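Local coordinates for protein short chain dehydrogenase (Mycobacterium smegmatis, PDB 3UCX) that probably acts as an oxidoreductase of the short-chain dehydrogenase family, built on a Rossmann-type fold, at residues A[28-33]-A[54-60]. Sequence-based numbering, arbitrary orientation.
Sequences ARRCAE and QVTDTGR
Two neighbouring helices of the Rossmann-type fold, 23-33 and 45-57, meet here near their C-terminal ends. A32 faces the second helix and packs between V55 and T58. A32 CB lies 3.9 Å from V55 CG1. The same A32 CB is 3.4 Å from T58 OG1. The other branch of V55 serves the turn before: V55 CG2 lies 3.8 Å from A28 O and also touches A28 CB. Consistent with the small alanines at this face, the CA atoms of R29 and V55 come within 5.5 Å.

T58 turns its hydroxyl back onto its own helix. With chi1 at 76°, the hydroxyl sits between the backbone N and the carbonyl carbon. T58 OG1 donates a hydrogen bond of 2.7 Å to V55 O, in the carbonyl plane. V55 O also accepts from T58 N, so two donors hold it. G59 then leaves the helix with positive phi in a Schellman motif, and the chain turns so that R60 CG rests 3.5 Å from A32 O.

Polar groups border the contact on the R29 side. The amide of Q54 is nearly coplanar with the R29 guanidinium, 16° apart. Q54 OE1 comes 3.6 Å from R29 CD, at the edge of the guanidinium. One water adds a second link, accepting from R29 NE and donating to Q54 OE1. R29 NH1 forms a salt bridge with E33 OE2 at 2.8 Å, within the guanidinium plane. R29 NH2 pairs with D233, so all three nitrogens, NE, NH1 and NH2, have a partner. Q54 NE2 is hydrogen-bonded to D50, one turn back.

The helix pair packs on the parallel sheet. A28 touches I16 of strand 13-17 and L40 of strand 37-42, while V55 meets L38 of strand 37-42. R60 reaches D37 and D11 through salt bridges, and helix 232-243 flanks helix 23-33 at R30 and C31.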
# COMPACT_ATOMS: atom_id res chain seq x y z
N ALA A 28 -4.62 29.87 6.12
CA ALA A 28 -5.65 30.86 6.39
C ALA A 28 -5.58 31.96 5.35
O ALA A 28 -6.60 32.36 4.76
CB ALA A 28 -5.46 31.45 7.79
N ARG A 29 -4.37 32.46 5.11
CA ARG A 29 -4.17 33.49 4.13
C ARG A 29 -4.61 33.00 2.77
O ARG A 29 -5.35 33.68 2.08
CB ARG A 29 -2.69 33.94 4.11
CG ARG A 29 -2.34 34.99 3.05
CD ARG A 29 -0.85 35.32 2.96
NE ARG A 29 0.03 34.17 2.72
CZ ARG A 29 0.24 33.58 1.54
NH1 ARG A 29 -0.36 34.02 0.44
NH2 ARG A 29 1.08 32.55 1.46
N ARG A 30 -4.14 31.82 2.36
CA ARG A 30 -4.47 31.31 1.05
C ARG A 30 -5.98 31.07 0.86
O ARG A 30 -6.50 31.35 -0.19
CB ARG A 30 -3.66 30.05 0.71
CG ARG A 30 -2.17 30.32 0.50
CD ARG A 30 -1.87 30.87 -0.90
NE ARG A 30 -2.33 29.96 -1.94
CZ ARG A 30 -1.76 28.80 -2.23
NH1 ARG A 30 -0.66 28.41 -1.60
NH2 ARG A 30 -2.27 28.03 -3.18
N CYS A 31 -6.67 30.55 1.88
CA CYS A 31 -8.12 30.32 1.77
C CYS A 31 -8.85 31.64 1.54
O CYS A 31 -9.73 31.72 0.68
CB CYS A 31 -8.67 29.64 3.02
SG CYS A 31 -8.20 27.90 3.16
N ALA A 32 -8.45 32.66 2.29
CA ALA A 32 -9.04 34.00 2.18
C ALA A 32 -8.80 34.60 0.79
O ALA A 32 -9.72 35.11 0.18
CB ALA A 32 -8.49 34.91 3.28
N GLU A 33 -7.59 34.46 0.26
CA GLU A 33 -7.27 34.90 -1.10
C GLU A 33 -8.14 34.22 -2.14
O GLU A 33 -8.44 34.82 -3.16
CB GLU A 33 -5.81 34.59 -1.45
CG GLU A 33 -4.79 35.49 -0.77
CD GLU A 33 -3.35 35.04 -0.98
OE1 GLU A 33 -3.11 34.02 -1.67
OE2 GLU A 33 -2.45 35.69 -0.42
N GLN A 54 -4.10 38.95 8.52
CA GLN A 54 -3.79 38.54 7.15
C GLN A 54 -5.07 38.19 6.39
O GLN A 54 -5.17 38.46 5.19
CB GLN A 54 -2.81 37.37 7.11
CG GLN A 54 -1.49 37.71 7.80
CD GLN A 54 -0.39 36.72 7.53
OE1 GLN A 54 -0.31 36.15 6.44
NE2 GLN A 54 0.47 36.50 8.53
N VAL A 55 -6.04 37.60 7.09
CA VAL A 55 -7.32 37.28 6.46
C VAL A 55 -8.11 38.54 6.13
O VAL A 55 -8.59 38.72 5.00
CB VAL A 55 -8.16 36.31 7.33
CG1 VAL A 55 -9.57 36.19 6.76
CG2 VAL A 55 -7.47 34.95 7.41
N THR A 56 -8.25 39.43 7.10
CA THR A 56 -9.06 40.62 6.87
C THR A 56 -8.39 41.60 5.89
O THR A 56 -9.06 42.35 5.21
CB THR A 56 -9.43 41.32 8.19
OG1 THR A 56 -8.25 41.58 8.94
CG2 THR A 56 -10.36 40.43 9.02
N ASP A 57 -7.06 41.56 5.80
CA ASP A 57 -6.36 42.31 4.75
C ASP A 57 -6.79 41.93 3.33
O ASP A 57 -6.77 42.78 2.44
CB ASP A 57 -4.84 42.15 4.88
CG ASP A 57 -4.26 42.94 6.04
OD1 ASP A 57 -4.97 43.81 6.59
OD2 ASP A 57 -3.10 42.68 6.39
N THR A 58 -7.19 40.67 3.11
CA THR A 58 -7.72 40.28 1.79
C THR A 58 -9.13 40.79 1.57
O THR A 58 -9.65 40.70 0.47
CB THR A 58 -7.76 38.74 1.60
OG1 THR A 58 -8.86 38.20 2.34
CG2 THR A 58 -6.45 38.08 2.03
N GLY A 59 -9.77 41.30 2.62
CA GLY A 59 -11.14 41.79 2.52
C GLY A 59 -12.17 40.79 3.01
O GLY A 59 -13.37 41.08 2.98
N ARG A 60 -11.71 39.62 3.47
CA ARG A 60 -12.62 38.59 3.99
C ARG A 60 -12.75 38.70 5.50
O ARG A 60 -12.12 39.55 6.13
CB ARG A 60 -12.11 37.19 3.61
CG ARG A 60 -11.91 36.96 2.13
CD ARG A 60 -13.12 37.29 1.28
NE ARG A 60 -14.35 36.64 1.71
CZ ARG A 60 -15.44 36.52 0.94
NH1 ARG A 60 -15.46 37.01 -0.30
NH2 ARG A 60 -16.53 35.91 1.41
O HOH W 1 0.69 33.86 5.48